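Local coordinates for probable TonB-dependent receptor (Pseudomonas aeruginosa, PDB 4K3F), which probably binds methionine in the periplasm as the substrate-binding lipoprotein of a transport system, and holds selenomethionine in this crystal, at residues V41-Q46 / N55-Q60; G71-A76 / A202-K207. All blocks are in the same frame, centred on the assembly; numbering follows the deposited sequence.

Contact 1 of 2, residues V41-Q46 / N55-Q60. With MSE (selenomethionine), chain B.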
loop_
_atom_site.group_PDB
_atom_site.type_symbol
_atom_site.label_atom_id
_atom_site.label_comp_id
_atom_site.label_asym_id
_atom_site.label_seq_id
_atom_site.Cartn_x
_atom_site.Cartn_y
_atom_site.Cartn_z
ATOM N N VAL A 41 11.139 1.073 2.274
ATOM C CA VAL A 41 12.350 1.623 1.631
ATOM C C VAL A 41 13.239 0.527 1.095
ATOM O O VAL A 41 13.547 0.473 -0.112
ATOM C CB VAL A 41 13.119 2.564 2.599
ATOM C CG1 VAL A 41 14.434 3.066 1.990
ATOM C CG2 VAL A 41 12.232 3.748 2.976
ATOM N N GLN A 42 13.622 -0.398 1.976
ATOM C CA GLN A 42 14.596 -1.420 1.589
ATOM C C GLN A 42 14.202 -2.284 0.379
ATOM O O GLN A 42 15.098 -2.656 -0.402
ATOM C CB GLN A 42 15.024 -2.295 2.793
ATOM C CG GLN A 42 15.728 -1.509 3.926
ATOM C CD GLN A 42 16.854 -0.577 3.431
ATOM O OE1 GLN A 42 16.858 0.624 3.718
ATOM N NE2 GLN A 42 17.780 -1.118 2.679
ATOM N N PRO A 43 12.910 -2.609 0.187
ATOM C CA PRO A 43 12.588 -3.392 -1.031
ATOM C C PRO A 43 13.027 -2.695 -2.329
ATOM O O PRO A 43 13.446 -3.386 -3.285
ATOM C CB PRO A 43 11.056 -3.638 -0.924
ATOM C CG PRO A 43 10.802 -3.537 0.550
ATOM C CD PRO A 43 11.723 -2.449 1.053
ATOM N N ASN A 44 12.957 -1.353 -2.376
ATOM C CA ASN A 44 13.357 -0.632 -3.547
ATOM C C ASN A 44 14.867 -0.540 -3.631
ATOM O O ASN A 44 15.463 -0.721 -4.684
ATOM C CB ASN A 44 12.738 0.746 -3.540
ATOM C CG ASN A 44 11.366 0.766 -4.128
ATOM O OD1 ASN A 44 10.978 -0.139 -4.844
ATOM N ND2 ASN A 44 10.608 1.836 -3.843
ATOM N N VAL A 45 15.489 -0.240 -2.497
ATOM C CA VAL A 45 16.958 -0.150 -2.423
ATOM C C VAL A 45 17.590 -1.481 -2.868
ATOM O O VAL A 45 18.560 -1.483 -3.611
ATOM C CB VAL A 45 17.423 0.179 -0.977
ATOM C CG1 VAL A 45 18.942 0.083 -0.883
ATOM C CG2 VAL A 45 16.916 1.528 -0.551
ATOM N N GLN A 46 17.018 -2.612 -2.445
ATOM C CA GLN A 46 17.578 -3.927 -2.782
ATOM C C GLN A 46 17.531 -4.181 -4.276
ATOM O O GLN A 46 18.447 -4.751 -4.873
ATOM C CB GLN A 46 16.809 -5.037 -2.076
ATOM C CG GLN A 46 17.093 -5.080 -0.584
ATOM C CD GLN A 46 18.299 -5.915 -0.211
ATOM O OE1 GLN A 46 18.628 -6.883 -0.868
ATOM N NE2 GLN A 46 18.913 -5.573 0.868
ATOM N N ASN A 55 10.397 -6.330 -6.792
ATOM C CA ASN A 55 9.681 -6.220 -5.537
ATOM C C ASN A 55 8.174 -6.086 -5.756
ATOM O O ASN A 55 7.695 -5.762 -6.853
ATOM C CB ASN A 55 10.255 -5.119 -4.607
ATOM C CG ASN A 55 10.099 -3.710 -5.161
ATOM O OD1 ASN A 55 9.000 -3.273 -5.523
ATOM N ND2 ASN A 55 11.170 -2.980 -5.178
ATOM N N PHE A 56 7.452 -6.278 -4.664
ATOM C CA PHE A 56 5.983 -6.252 -4.676
ATOM C C PHE A 56 5.514 -5.770 -3.327
ATOM O O PHE A 56 5.431 -6.529 -2.383
ATOM C CB PHE A 56 5.439 -7.632 -5.051
ATOM C CG PHE A 56 3.933 -7.719 -5.080
ATOM C CD1 PHE A 56 3.166 -6.724 -5.665
ATOM C CD2 PHE A 56 3.280 -8.811 -4.558
ATOM C CE1 PHE A 56 1.764 -6.824 -5.692
ATOM C CE2 PHE A 56 1.883 -8.909 -4.596
ATOM C CZ PHE A 56 1.132 -7.931 -5.169
ATOM N N PHE A 57 5.216 -4.469 -3.269
ATOM C CA PHE A 57 4.876 -3.797 -1.989
ATOM C C PHE A 57 4.278 -2.415 -2.124
ATOM O O PHE A 57 3.754 -1.940 -1.164
ATOM C CB PHE A 57 6.057 -3.693 -1.009
ATOM C CG PHE A 57 6.983 -2.530 -1.285
ATOM C CD1 PHE A 57 7.886 -2.580 -2.311
ATOM C CD2 PHE A 57 6.900 -1.376 -0.521
ATOM C CE1 PHE A 57 8.756 -1.489 -2.568
ATOM C CE2 PHE A 57 7.744 -0.313 -0.768
ATOM C CZ PHE A 57 8.657 -0.370 -1.789
ATOM N N GLN A 58 4.392 -1.758 -3.267
ATOM C CA GLN A 58 4.082 -0.297 -3.358
ATOM C C GLN A 58 3.089 -0.036 -4.468
ATOM O O GLN A 58 2.828 -0.921 -5.308
ATOM C CB GLN A 58 5.363 0.505 -3.606
ATOM C CG GLN A 58 5.865 0.390 -5.053
ATOM C CD GLN A 58 7.335 0.710 -5.146
ATOM O OE1 GLN A 58 7.787 1.796 -4.768
ATOM N NE2 GLN A 58 8.105 -0.269 -5.542
ATOM N N HIS A 59 2.532 1.173 -4.465
ATOM C CA HIS A 59 1.709 1.637 -5.561
ATOM C C HIS A 59 2.534 2.584 -6.440
ATOM O O HIS A 59 3.668 2.929 -6.141
ATOM C CB HIS A 59 0.400 2.282 -5.076
ATOM C CG HIS A 59 0.551 3.274 -3.933
ATOM N ND1 HIS A 59 1.281 4.452 -4.051
ATOM C CD2 HIS A 59 0.069 3.268 -2.671
ATOM C CE1 HIS A 59 1.220 5.126 -2.910
ATOM N NE2 HIS A 59 0.469 4.432 -2.061
ATOM N N GLN A 60 1.984 2.946 -7.577
ATOM C CA GLN A 60 2.731 3.739 -8.567
ATOM C C GLN A 60 3.056 5.127 -8.077
ATOM O O GLN A 60 4.176 5.597 -8.289
ATOM C CB GLN A 60 2.017 3.760 -9.934
ATOM C CG GLN A 60 2.857 4.366 -11.057
ATOM C CD GLN A 60 3.731 3.393 -11.792
ATOM O OE1 GLN A 60 3.285 2.298 -12.194
ATOM N NE2 GLN A 60 4.979 3.814 -12.050
HETATM N N MSE B 300 0.337 -1.813 0.416
HETATM C CA MSE B 300 0.432 -0.344 0.657
HETATM C C MSE B 300 -0.900 0.259 0.224
HETATM O O MSE B 300 -1.424 -0.112 -0.832
HETATM O OXT MSE B 300 -1.445 1.125 0.918
HETATM C CB MSE B 300 1.597 0.292 -0.118
HETATM C CG MSE B 300 1.725 1.774 0.142
HETATM SE SE MSE B 300 3.112 2.551 -1.012
HETATM C CE MSE B 300 4.645 1.742 -0.261
#

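Contact 2 of 2, residues G71-A76 / A202-K207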
loop_
_atom_site.group_PDB
_atom_site.type_symbol
_atom_site.label_atom_id
_atom_site.label_comp_id
_atom_site.label_asym_id
_atom_site.label_seq_id
_atom_site.Cartn_x
_atom_site.Cartn_y
_atom_site.Cartn_z
ATOM N N GLY A 71 16.764 9.245 -7.060
ATOM C CA GLY A 71 17.425 9.235 -8.369
ATOM C C GLY A 71 17.575 7.864 -9.007
ATOM O O GLY A 71 18.564 7.589 -9.683
ATOM N N THR A 72 16.582 7.013 -8.784
ATOM C CA THR A 72 16.595 5.643 -9.318
ATOM C C THR A 72 15.653 5.504 -10.499
ATOM O O THR A 72 14.939 6.438 -10.881
ATOM C CB THR A 72 16.241 4.633 -8.207
ATOM O OG1 THR A 72 15.036 5.011 -7.545
ATOM C CG2 THR A 72 17.393 4.608 -7.175
ATOM N N ASP A 73 15.658 4.332 -11.107
ATOM C CA ASP A 73 14.867 4.168 -12.321
ATOM C C ASP A 73 14.170 2.833 -12.346
ATOM O O ASP A 73 14.105 2.147 -13.388
ATOM C CB ASP A 73 15.672 4.459 -13.596
ATOM C CG ASP A 73 16.565 3.358 -14.010
ATOM O OD1 ASP A 73 17.025 2.604 -13.135
ATOM O OD2 ASP A 73 16.813 3.255 -15.240
ATOM N N LEU A 74 13.592 2.460 -11.203
ATOM C CA LEU A 74 12.780 1.273 -11.120
ATOM C C LEU A 74 11.492 1.458 -11.925
ATOM O O LEU A 74 10.979 2.567 -12.034
ATOM C CB LEU A 74 12.458 0.948 -9.660
ATOM C CG LEU A 74 13.659 0.663 -8.778
ATOM C CD1 LEU A 74 13.174 0.390 -7.358
ATOM C CD2 LEU A 74 14.505 -0.472 -9.284
ATOM N N VAL A 75 10.981 0.366 -12.468
ATOM C CA VAL A 75 9.848 0.442 -13.400
ATOM C C VAL A 75 8.758 -0.547 -12.985
ATOM O O VAL A 75 8.976 -1.700 -12.564
ATOM C CB VAL A 75 10.298 0.169 -14.877
ATOM C CG1 VAL A 75 11.202 1.304 -15.356
ATOM C CG2 VAL A 75 11.056 -1.152 -15.040
ATOM N N ALA A 76 7.530 -0.115 -13.177
ATOM C CA ALA A 76 6.403 -0.965 -12.898
ATOM C C ALA A 76 6.239 -2.038 -13.978
ATOM O O ALA A 76 6.407 -1.780 -15.138
ATOM C CB ALA A 76 5.142 -0.104 -12.851
ATOM N N ALA A 202 10.297 -3.760 -11.119
ATOM C CA ALA A 202 11.591 -4.347 -11.456
ATOM C C ALA A 202 12.454 -3.301 -12.096
ATOM O O ALA A 202 12.314 -2.133 -11.751
ATOM C CB ALA A 202 11.354 -5.589 -12.329
ATOM N N ARG A 203 13.371 -3.691 -12.966
ATOM C CA ARG A 203 14.303 -2.754 -13.587
ATOM C C ARG A 203 14.144 -2.776 -15.104
ATOM O O ARG A 203 13.639 -3.741 -15.648
ATOM C CB ARG A 203 15.719 -3.195 -13.251
ATOM C CG ARG A 203 16.034 -3.100 -11.756
ATOM C CD ARG A 203 17.521 -3.262 -11.426
ATOM N NE ARG A 203 17.991 -4.532 -11.951
ATOM C CZ ARG A 203 18.067 -5.679 -11.281
ATOM N NH1 ARG A 203 17.904 -5.727 -9.957
ATOM N NH2 ARG A 203 18.406 -6.775 -11.938
ATOM N N PRO A 204 14.651 -1.743 -15.797
ATOM C CA PRO A 204 14.662 -1.865 -17.261
ATOM C C PRO A 204 15.261 -3.146 -17.795
ATOM O O PRO A 204 14.776 -3.671 -18.797
ATOM C CB PRO A 204 15.442 -0.632 -17.704
ATOM C CG PRO A 204 15.092 0.391 -16.635
ATOM C CD PRO A 204 15.081 -0.406 -15.351
ATOM N N ASP A 205 16.286 -3.686 -17.139
ATOM C CA ASP A 205 16.973 -4.859 -17.625
ATOM C C ASP A 205 16.144 -6.129 -17.614
ATOM O O ASP A 205 16.376 -7.022 -18.446
ATOM C CB ASP A 205 18.323 -5.087 -16.940
ATOM C CG ASP A 205 18.218 -5.323 -15.411
ATOM O OD1 ASP A 205 17.858 -6.442 -14.931
ATOM O OD2 ASP A 205 18.525 -4.328 -14.697
ATOM N N ASN A 206 15.184 -6.203 -16.699
ATOM C CA ASN A 206 14.418 -7.451 -16.499
ATOM C C ASN A 206 12.914 -7.373 -16.573
ATOM O O ASN A 206 12.235 -8.389 -16.477
ATOM C CB ASN A 206 14.883 -8.174 -15.235
ATOM C CG ASN A 206 14.650 -7.345 -13.980
ATOM O OD1 ASN A 206 13.990 -6.298 -14.024
ATOM N ND2 ASN A 206 15.143 -7.829 -12.864
ATOM N N LYS A 207 12.376 -6.184 -16.751
ATOM C CA LYS A 207 10.939 -6.042 -16.857
ATOM C C LYS A 207 10.355 -6.974 -17.929
ATOM O O LYS A 207 9.267 -7.506 -17.747
ATOM C CB LYS A 207 10.589 -4.587 -17.194
ATOM C CG LYS A 207 9.171 -4.364 -17.665
ATOM C CD LYS A 207 8.775 -2.917 -17.532
ATOM C CE LYS A 207 7.393 -2.629 -18.154
ATOM N NZ LYS A 207 6.947 -1.239 -17.778
#

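Contact 1 of 2, residues V41-Q46 / N55-Q60
Asn44 has CG turned anti to its carbonyl carbon (chi1 -86°), which sends its amide off helix 42-48 to meet three residues of strand 54-59. Gln58 arrives from the opposite direction: its CG sits between backbone N and carbonyl carbon (chi1 75°) and the chain then runs out straight, setting amide against amide. Two hydrogen bonds tie the pair. Asn44 ND2 gives a nearly straight one to Gln58 OE1 (3.0 Å), in the plane of the Asn44 amide. Gln58 NE2 returns one to Asn44 OD1 (3.0 Å), arriving in the carbonyl plane on a lone pair. The two amides are twisted by 29°, so the ring they close is not flat. Asn44 OD1 accepts a second hydrogen bond, from Asn55 ND2 at 2.9 Å, and that same nitrogen also makes a weak bond to the backbone oxygen of Pro43.

Next to this network stands the Phe57 ring, held between Pro43 CG over one face, a CH-pi contact with 4.2 Å from CG to the ring centroid, and Gln58 CB over the opposite face; the Asn44 amide abuts its edge. Phe57 O lies 3.3 Å from CB of the selenomethionine, and Gln58 CB touches the ligand CE at 3.6 Å. One face of the His59 ring lies against the ligand's selenium, and His59 NE2 is hydrogen-bonded to Asn112.

Two donors thus meet at the buried Asn44 OD1, and the paired bonds set which way round the Gln58 amide lies, consistent with a second-shell role for Asn44 behind the pocket's apolar end.

Contact 2 of 2, residues G71-A76 / A202-K207
Val75 buries more surface here than any other residue, pairing with Ala202 through its backbone and reaching the loop beyond with its side chain. The two residues form an antiparallel hydrogen-bonded pair: Val75 N donates to Ala202 O at 2.9 Å, and Ala202 N donates to Val75 O at 2.8 Å. Both side chains fall on the same face of the sheet, where Ala202 also rests on Met212 of helix 210-218. Val75 CG2, placed between its own backbone N and carbonyl carbon, lies 3.5 Å from Arg203 C and also touches the aliphatic chain of Lys207.

Pro204 is the next large contributor. Its CD sits 3.4 Å from Asp73 O, and its CG meets the carboxylate oxygen Asp73 OD2, so the ring edges up to the loop that leads into strand 75-82.

The loop that carries Pro204 is braced from within. Arg203 N makes a hydrogen bond to Asn206 OD1, and the Arg203 guanidinium grips Asp205 side-on in a salt bridge with two hydrogen bonds, NE to OD2 and NH2 to OD1. Farther along, Lys207 stretches out fully extended until NZ reaches Ala76 O at 2.7 Å, with a C=O...N angle of 177°.

The end-on approach of an ammonium group would polarise that peptide carbonyl, and it adds a charged tie one residue further into the strand than the Val75-Ala202 pair, so polar bonds around a small apolar patch pin the loop leaving strand 198-202 to the start of strand 75-82.

In the fold
Both contacts belong to the six-stranded mixed sheet of one lobe of this periplasmic binding protein-type fold, with their centres about 11 Å apart. They follow in series along the chain: contact 1 closes at residue 60, helix 60-70 intervenes, and contact 2 opens at residue 71, drawing its second half from far downstream. In the sheet, strand 198-202 lies between strands 54-59 and 75-82 and so joins the two. They also touch directly, as Leu74 packs on Asn44 and Ala76 on Gln60. Contact 1 backs the ligand pocket between the lobes, whereas contact 2 lies farther out on the same sheet, its centre about 19 Å from the centre of the chain, against about 10 Å for contact 1.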